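Local atomic coordinates of malonyl-CoA decarboxylase (Rhodopseudomonas palustris, PDB entry 4KSA), a protein that probably catalyses the decarboxylation of malonyl-CoA to acetyl-CoA, and binds a magnesium ion. Residues 327-338 against 349-360. Sequence-based numbering, arbitrary orientation.
Sequences LDASARTALEAL and TADRLKPIVLQL
Leu338 meets Leu353 of the longer helix 347-367. Their side chains cross obliquely, Leu338 CD2 lying 3.6 Å from Leu353 CD1, while Leu353 CD2 is about equally near Leu338 CG and the carbonyl oxygen of Ala334. Ala337 CB completes this end, 4.0 Å from Leu353 CD1 and 3.8 Å from Thr349 CG2; the hydroxyl of Thr349 is engaged by Asp346. Exchanging Leu353 for an alanine would probably take away the methyls that pack on Leu338 and Ala337 and open a gap there.

Further along, Leu335 works with both branches: CD1 lies 3.9 Å from Ile356 CG1, the two side chains crossing at about a right angle, and CD2 reaches Leu360 CD1 tip to tip. Ile356 has CG1 anti to the backbone N (chi1 177°), and the bend at chi2 (50°) sets Ile356 CD1 3.9 Å from Ala331 CB. Leu327, one residue ahead of the N-cap Asp328, brings CD2 to within 3.9 Å of Leu360 CD2.

No hydrogen bond crosses between the segments; within 327-338, Asp328 caps the helix, its OD1 accepting from Ala331 N at 2.8 Å, nearly along the C-O axis.

Leu315 of helix 311-320 touches both Leu338 and Leu360. These are two helices of the C-terminal domain, joined by a short connection, their N-to-C directions 128° apart; with aliphatic contacts alone between them, cohesion rests on shape and apolar burial.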
ATOM      1  N   LEU A 327      58.951 -16.016  -2.707  1.00 77.58           N
ATOM      2  CA  LEU A 327      59.552 -14.890  -3.386  1.00 76.01           C
ATOM      3  C   LEU A 327      61.007 -15.285  -3.553  1.00 76.14           C
ATOM      4  O   LEU A 327      61.809 -15.143  -2.624  1.00 77.02           O
ATOM      5  CB  LEU A 327      59.465 -13.611  -2.556  1.00 73.92           C
ATOM      6  CG  LEU A 327      58.139 -12.860  -2.569  1.00 71.88           C
ATOM      7  CD1 LEU A 327      58.335 -11.506  -1.890  1.00 70.28           C
ATOM      8  CD2 LEU A 327      57.658 -12.675  -4.002  1.00 70.32           C
ATOM      9  N   ASP A 328      61.331 -15.828  -4.723  1.00 75.52           N
ATOM     10  CA  ASP A 328      62.701 -16.225  -5.016  1.00 73.84           C
ATOM     11  C   ASP A 328      63.459 -14.999  -5.535  1.00 72.36           C
ATOM     12  O   ASP A 328      62.886 -13.910  -5.666  1.00 71.30           O
ATOM     13  CB  ASP A 328      62.734 -17.370  -6.047  1.00 73.54           C
ATOM     14  CG  ASP A 328      62.012 -17.030  -7.347  1.00 73.41           C
ATOM     15  OD1 ASP A 328      62.144 -15.888  -7.838  1.00 73.15           O
ATOM     16  OD2 ASP A 328      61.328 -17.923  -7.892  1.00 73.21           O
ATOM     17  N   ALA A 329      64.745 -15.167  -5.818  1.00 70.53           N
ATOM     18  CA  ALA A 329      65.553 -14.059  -6.310  1.00 68.90           C
ATOM     19  C   ALA A 329      64.922 -13.357  -7.531  1.00 66.77           C
ATOM     20  O   ALA A 329      64.913 -12.128  -7.618  1.00 64.50           O
ATOM     21  CB  ALA A 329      66.964 -14.560  -6.633  1.00 68.17           C
ATOM     22  N   SER A 330      64.388 -14.145  -8.463  1.00 65.39           N
ATOM     23  CA  SER A 330      63.756 -13.611  -9.672  1.00 64.90           C
ATOM     24  C   SER A 330      62.602 -12.677  -9.315  1.00 64.34           C
ATOM     25  O   SER A 330      62.617 -11.477  -9.635  1.00 61.75           O
ATOM     26  CB  SER A 330      63.210 -14.758 -10.527  1.00 65.62           C
ATOM     27  OG  SER A 330      64.121 -15.845 -10.584  1.00 67.83           O
ATOM     28  N   ALA A 331      61.599 -13.258  -8.656  1.00 63.60           N
ATOM     29  CA  ALA A 331      60.412 -12.535  -8.221  1.00 62.69           C
ATOM     30  C   ALA A 331      60.794 -11.211  -7.597  1.00 61.94           C
ATOM     31  O   ALA A 331      60.363 -10.154  -8.038  1.00 62.25           O
ATOM     32  CB  ALA A 331      59.648 -13.366  -7.224  1.00 62.84           C
ATOM     33  N   ARG A 332      61.609 -11.276  -6.559  1.00 62.24           N
ATOM     34  CA  ARG A 332      62.046 -10.072  -5.887  1.00 63.99           C
ATOM     35  C   ARG A 332      62.602  -9.078  -6.900  1.00 65.52           C
ATOM     36  O   ARG A 332      62.270  -7.889  -6.867  1.00 65.88           O
ATOM     37  CB  ARG A 332      63.098 -10.429  -4.833  1.00 63.93           C
ATOM     38  CG  ARG A 332      62.516 -11.203  -3.659  1.00 63.40           C
ATOM     39  CD  ARG A 332      63.595 -11.734  -2.749  1.00 63.37           C
ATOM     40  NE  ARG A 332      63.066 -12.289  -1.505  1.00 62.80           N
ATOM     41  CZ  ARG A 332      62.420 -11.580  -0.580  1.00 64.01           C
ATOM     42  NH1 ARG A 332      62.203 -10.275  -0.745  1.00 61.46           N
ATOM     43  NH2 ARG A 332      62.013 -12.176   0.531  1.00 62.95           N
ATOM     44  N   THR A 333      63.424  -9.576  -7.816  1.00 66.95           N
ATOM     45  CA  THR A 333      64.028  -8.729  -8.836  1.00 68.11           C
ATOM     46  C   THR A 333      62.986  -8.057  -9.730  1.00 67.16           C
ATOM     47  O   THR A 333      63.046  -6.849  -9.948  1.00 66.18           O
ATOM     48  CB  THR A 333      64.982  -9.537  -9.724  1.00 70.24           C
ATOM     49  OG1 THR A 333      65.825 -10.356  -8.905  1.00 71.39           O
ATOM     50  CG2 THR A 333      65.849  -8.600 -10.550  1.00 71.25           C
ATOM     51  N   ALA A 334      62.038  -8.843 -10.239  1.00 66.76           N
ATOM     52  CA  ALA A 334      60.967  -8.327 -11.106  1.00 66.60           C
ATOM     53  C   ALA A 334      60.031  -7.340 -10.389  1.00 65.54           C
ATOM     54  O   ALA A 334      59.707  -6.271 -10.904  1.00 64.01           O
ATOM     55  CB  ALA A 334      60.154  -9.494 -11.668  1.00 67.08           C
ATOM     56  N   LEU A 335      59.596  -7.716  -9.196  1.00 65.86           N
ATOM     57  CA  LEU A 335      58.711  -6.881  -8.401  1.00 67.13           C
ATOM     58  C   LEU A 335      59.197  -5.440  -8.279  1.00 68.24           C
ATOM     59  O   LEU A 335      58.384  -4.518  -8.209  1.00 66.78           O
ATOM     60  CB  LEU A 335      58.557  -7.494  -7.007  1.00 64.94           C
ATOM     61  CG  LEU A 335      57.212  -8.087  -6.599  1.00 63.01           C
ATOM     62  CD1 LEU A 335      56.461  -8.692  -7.781  1.00 60.86           C
ATOM     63  CD2 LEU A 335      57.494  -9.128  -5.538  1.00 62.23           C
ATOM     64  N   GLU A 336      60.515  -5.249  -8.247  1.00 71.61           N
ATOM     65  CA  GLU A 336      61.095  -3.908  -8.121  1.00 75.28           C
ATOM     66  C   GLU A 336      60.504  -2.955  -9.149  1.00 76.29           C
ATOM     67  O   GLU A 336      60.604  -1.733  -9.014  1.00 75.82           O
ATOM     68  CB  GLU A 336      62.618  -3.949  -8.292  1.00 77.55           C
ATOM     69  CG  GLU A 336      63.364  -4.745  -7.230  1.00 80.65           C
ATOM     70  CD  GLU A 336      64.875  -4.638  -7.378  1.00 82.06           C
ATOM     71  OE1 GLU A 336      65.410  -5.071  -8.423  1.00 82.70           O
ATOM     72  OE2 GLU A 336      65.529  -4.117  -6.446  1.00 82.80           O
ATOM     73  N   ALA A 337      59.896  -3.528 -10.182  1.00 78.22           N
ATOM     74  CA  ALA A 337      59.271  -2.751 -11.241  1.00 80.14           C
ATOM     75  C   ALA A 337      58.080  -1.975 -10.680  1.00 81.78           C
ATOM     76  O   ALA A 337      57.840  -0.825 -11.052  1.00 81.53           O
ATOM     77  CB  ALA A 337      58.817  -3.678 -12.366  1.00 78.83           C
ATOM     78  N   LEU A 338      57.342  -2.610  -9.775  1.00 83.38           N
ATOM     79  CA  LEU A 338      56.179  -1.984  -9.163  1.00 85.20           C
ATOM     80  C   LEU A 338      56.535  -0.677  -8.471  1.00 86.91           C
ATOM     81  O   LEU A 338      55.674   0.172  -8.256  1.00 86.87           O
ATOM     82  CB  LEU A 338      55.538  -2.947  -8.163  1.00 84.29           C
ATOM     83  CG  LEU A 338      54.936  -4.196  -8.808  1.00 83.63           C
ATOM     84  CD1 LEU A 338      54.568  -5.216  -7.749  1.00 81.81           C
ATOM     85  CD2 LEU A 338      53.727  -3.789  -9.632  1.00 82.21           C
ATOM     86  N   THR A 349      56.980  -3.770 -19.470  1.00 83.36           N
ATOM     87  CA  THR A 349      57.101  -3.912 -18.016  1.00 82.72           C
ATOM     88  C   THR A 349      55.868  -4.611 -17.452  1.00 82.24           C
ATOM     89  O   THR A 349      55.955  -5.392 -16.504  1.00 82.22           O
ATOM     90  CB  THR A 349      57.231  -2.540 -17.314  1.00 82.38           C
ATOM     91  OG1 THR A 349      58.344  -1.821 -17.859  1.00 81.12           O
ATOM     92  CG2 THR A 349      57.436  -2.728 -15.820  1.00 81.08           C
ATOM     93  N   ALA A 350      54.722  -4.319 -18.055  1.00 81.73           N
ATOM     94  CA  ALA A 350      53.449  -4.891 -17.649  1.00 81.94           C
ATOM     95  C   ALA A 350      53.420  -6.403 -17.821  1.00 82.33           C
ATOM     96  O   ALA A 350      53.299  -7.147 -16.845  1.00 82.46           O
ATOM     97  CB  ALA A 350      52.321  -4.255 -18.458  1.00 81.53           C
ATOM     98  N   ASP A 351      53.528  -6.851 -19.067  1.00 82.75           N
ATOM     99  CA  ASP A 351      53.498  -8.274 -19.373  1.00 83.02           C
ATOM    100  C   ASP A 351      54.542  -9.053 -18.609  1.00 81.69           C
ATOM    101  O   ASP A 351      54.405 -10.256 -18.408  1.00 82.18           O
ATOM    102  CB  ASP A 351      53.695  -8.497 -20.867  1.00 86.06           C
ATOM    103  CG  ASP A 351      52.506  -8.034 -21.679  1.00 89.50           C
ATOM    104  OD1 ASP A 351      52.204  -6.818 -21.659  1.00 90.65           O
ATOM    105  OD2 ASP A 351      51.868  -8.895 -22.331  1.00 91.52           O
ATOM    106  N   ARG A 352      55.591  -8.366 -18.185  1.00 80.26           N
ATOM    107  CA  ARG A 352      56.654  -9.012 -17.438  1.00 79.46           C
ATOM    108  C   ARG A 352      56.161  -9.275 -16.012  1.00 77.51           C
ATOM    109  O   ARG A 352      56.421 -10.333 -15.430  1.00 76.94           O
ATOM    110  CB  ARG A 352      57.875  -8.100 -17.399  1.00 82.23           C
ATOM    111  CG  ARG A 352      59.200  -8.834 -17.398  1.00 85.60           C
ATOM    112  CD  ARG A 352      59.744  -8.985 -18.816  1.00 87.95           C
ATOM    113  NE  ARG A 352      59.888  -7.700 -19.511  1.00 89.28           N
ATOM    114  CZ  ARG A 352      60.430  -6.600 -18.984  1.00 88.99           C
ATOM    115  NH1 ARG A 352      60.884  -6.598 -17.735  1.00 87.94           N
ATOM    116  NH2 ARG A 352      60.532  -5.499 -19.720  1.00 88.32           N
ATOM    117  N   LEU A 353      55.443  -8.292 -15.469  1.00 74.76           N
ATOM    118  CA  LEU A 353      54.886  -8.347 -14.117  1.00 70.51           C
ATOM    119  C   LEU A 353      53.674  -9.257 -13.974  1.00 68.38           C
ATOM    120  O   LEU A 353      53.591 -10.046 -13.030  1.00 66.83           O
ATOM    121  CB  LEU A 353      54.488  -6.941 -13.668  1.00 68.64           C
ATOM    122  CG  LEU A 353      55.544  -6.058 -13.023  1.00 66.52           C
ATOM    123  CD1 LEU A 353      55.009  -4.649 -12.904  1.00 65.67           C
ATOM    124  CD2 LEU A 353      55.912  -6.622 -11.651  1.00 65.72           C
ATOM    125  N   LYS A 354      52.734  -9.125 -14.912  1.00 66.56           N
ATOM    126  CA  LYS A 354      51.488  -9.896 -14.904  1.00 65.06           C
ATOM    127  C   LYS A 354      51.594 -11.338 -14.399  1.00 64.68           C
ATOM    128  O   LYS A 354      50.793 -11.767 -13.578  1.00 64.73           O
ATOM    129  CB  LYS A 354      50.841  -9.884 -16.294  1.00 63.54           C
ATOM    130  CG  LYS A 354      49.596 -10.744 -16.373  1.00 63.39           C
ATOM    131  CD  LYS A 354      48.989 -10.819 -17.768  1.00 62.05           C
ATOM    132  CE  LYS A 354      47.953  -9.736 -17.999  1.00 62.21           C
ATOM    133  NZ  LYS A 354      47.135 -10.024 -19.215  1.00 61.58           N
ATOM    134  N   PRO A 355      52.576 -12.111 -14.884  1.00 65.02           N
ATOM    135  CA  PRO A 355      52.674 -13.491 -14.397  1.00 64.29           C
ATOM    136  C   PRO A 355      53.054 -13.600 -12.923  1.00 63.25           C
ATOM    137  O   PRO A 355      52.449 -14.373 -12.182  1.00 64.01           O
ATOM    138  CB  PRO A 355      53.726 -14.101 -15.308  1.00 64.23           C
ATOM    139  CG  PRO A 355      54.627 -12.927 -15.584  1.00 66.29           C
ATOM    140  CD  PRO A 355      53.626 -11.835 -15.880  1.00 65.13           C
ATOM    141  N   ILE A 356      54.051 -12.839 -12.490  1.00 61.63           N
ATOM    142  CA  ILE A 356      54.451 -12.915 -11.096  1.00 61.37           C
ATOM    143  C   ILE A 356      53.364 -12.380 -10.155  1.00 60.16           C
ATOM    144  O   ILE A 356      53.053 -13.012  -9.140  1.00 59.61           O
ATOM    145  CB  ILE A 356      55.812 -12.170 -10.828  1.00 62.14           C
ATOM    146  CG1 ILE A 356      56.152 -12.208  -9.326  1.00 61.86           C
ATOM    147  CG2 ILE A 356      55.735 -10.716 -11.292  1.00 61.81           C
ATOM    148  CD1 ILE A 356      56.069 -13.604  -8.679  1.00 62.35           C
ATOM    149  N   VAL A 357      52.775 -11.234 -10.486  1.00 58.11           N
ATOM    150  CA  VAL A 357      51.738 -10.667  -9.633  1.00 56.30           C
ATOM    151  C   VAL A 357      50.515 -11.574  -9.524  1.00 57.11           C
ATOM    152  O   VAL A 357      50.148 -11.992  -8.425  1.00 57.31           O
ATOM    153  CB  VAL A 357      51.308  -9.270 -10.119  1.00 53.63           C
ATOM    154  CG1 VAL A 357      50.024  -8.859  -9.460  1.00 51.92           C
ATOM    155  CG2 VAL A 357      52.380  -8.272  -9.771  1.00 52.26           C
ATOM    156  N   LEU A 358      49.888 -11.888 -10.650  1.00 57.14           N
ATOM    157  CA  LEU A 358      48.712 -12.752 -10.633  1.00 58.47           C
ATOM    158  C   LEU A 358      48.937 -14.003  -9.803  1.00 59.81           C
ATOM    159  O   LEU A 358      48.024 -14.504  -9.162  1.00 61.83           O
ATOM    160  CB  LEU A 358      48.327 -13.163 -12.051  1.00 58.42           C
ATOM    161  CG  LEU A 358      47.850 -12.026 -12.946  1.00 59.59           C
ATOM    162  CD1 LEU A 358      47.476 -12.567 -14.307  1.00 59.79           C
ATOM    163  CD2 LEU A 358      46.666 -11.339 -12.300  1.00 61.40           C
ATOM    164  N   GLN A 359      50.157 -14.515  -9.813  1.00 61.64           N
ATOM    165  CA  GLN A 359      50.448 -15.717  -9.056  1.00 62.82           C
ATOM    166  C   GLN A 359      50.553 -15.424  -7.564  1.00 61.98           C
ATOM    167  O   GLN A 359      50.241 -16.275  -6.737  1.00 62.81           O
ATOM    168  CB  GLN A 359      51.736 -16.352  -9.557  1.00 65.32           C
ATOM    169  CG  GLN A 359      51.999 -17.712  -8.950  1.00 69.74           C
ATOM    170  CD  GLN A 359      53.427 -18.147  -9.153  1.00 72.76           C
ATOM    171  OE1 GLN A 359      53.882 -18.326 -10.292  1.00 71.44           O
ATOM    172  NE2 GLN A 359      54.157 -18.309  -8.043  1.00 74.27           N
ATOM    173  N   LEU A 360      51.009 -14.227  -7.220  1.00 60.65           N
ATOM    174  CA  LEU A 360      51.112 -13.845  -5.821  1.00 59.53           C
ATOM    175  C   LEU A 360      49.691 -13.578  -5.326  1.00 59.68           C
ATOM    176  O   LEU A 360      49.320 -13.955  -4.204  1.00 60.38           O
ATOM    177  CB  LEU A 360      51.960 -12.585  -5.675  1.00 59.03           C
ATOM    178  CG  LEU A 360      53.464 -12.798  -5.800  1.00 58.10           C
ATOM    179  CD1 LEU A 360      54.183 -11.459  -5.797  1.00 56.33           C
ATOM    180  CD2 LEU A 360      53.924 -13.672  -4.643  1.00 57.16           C
TER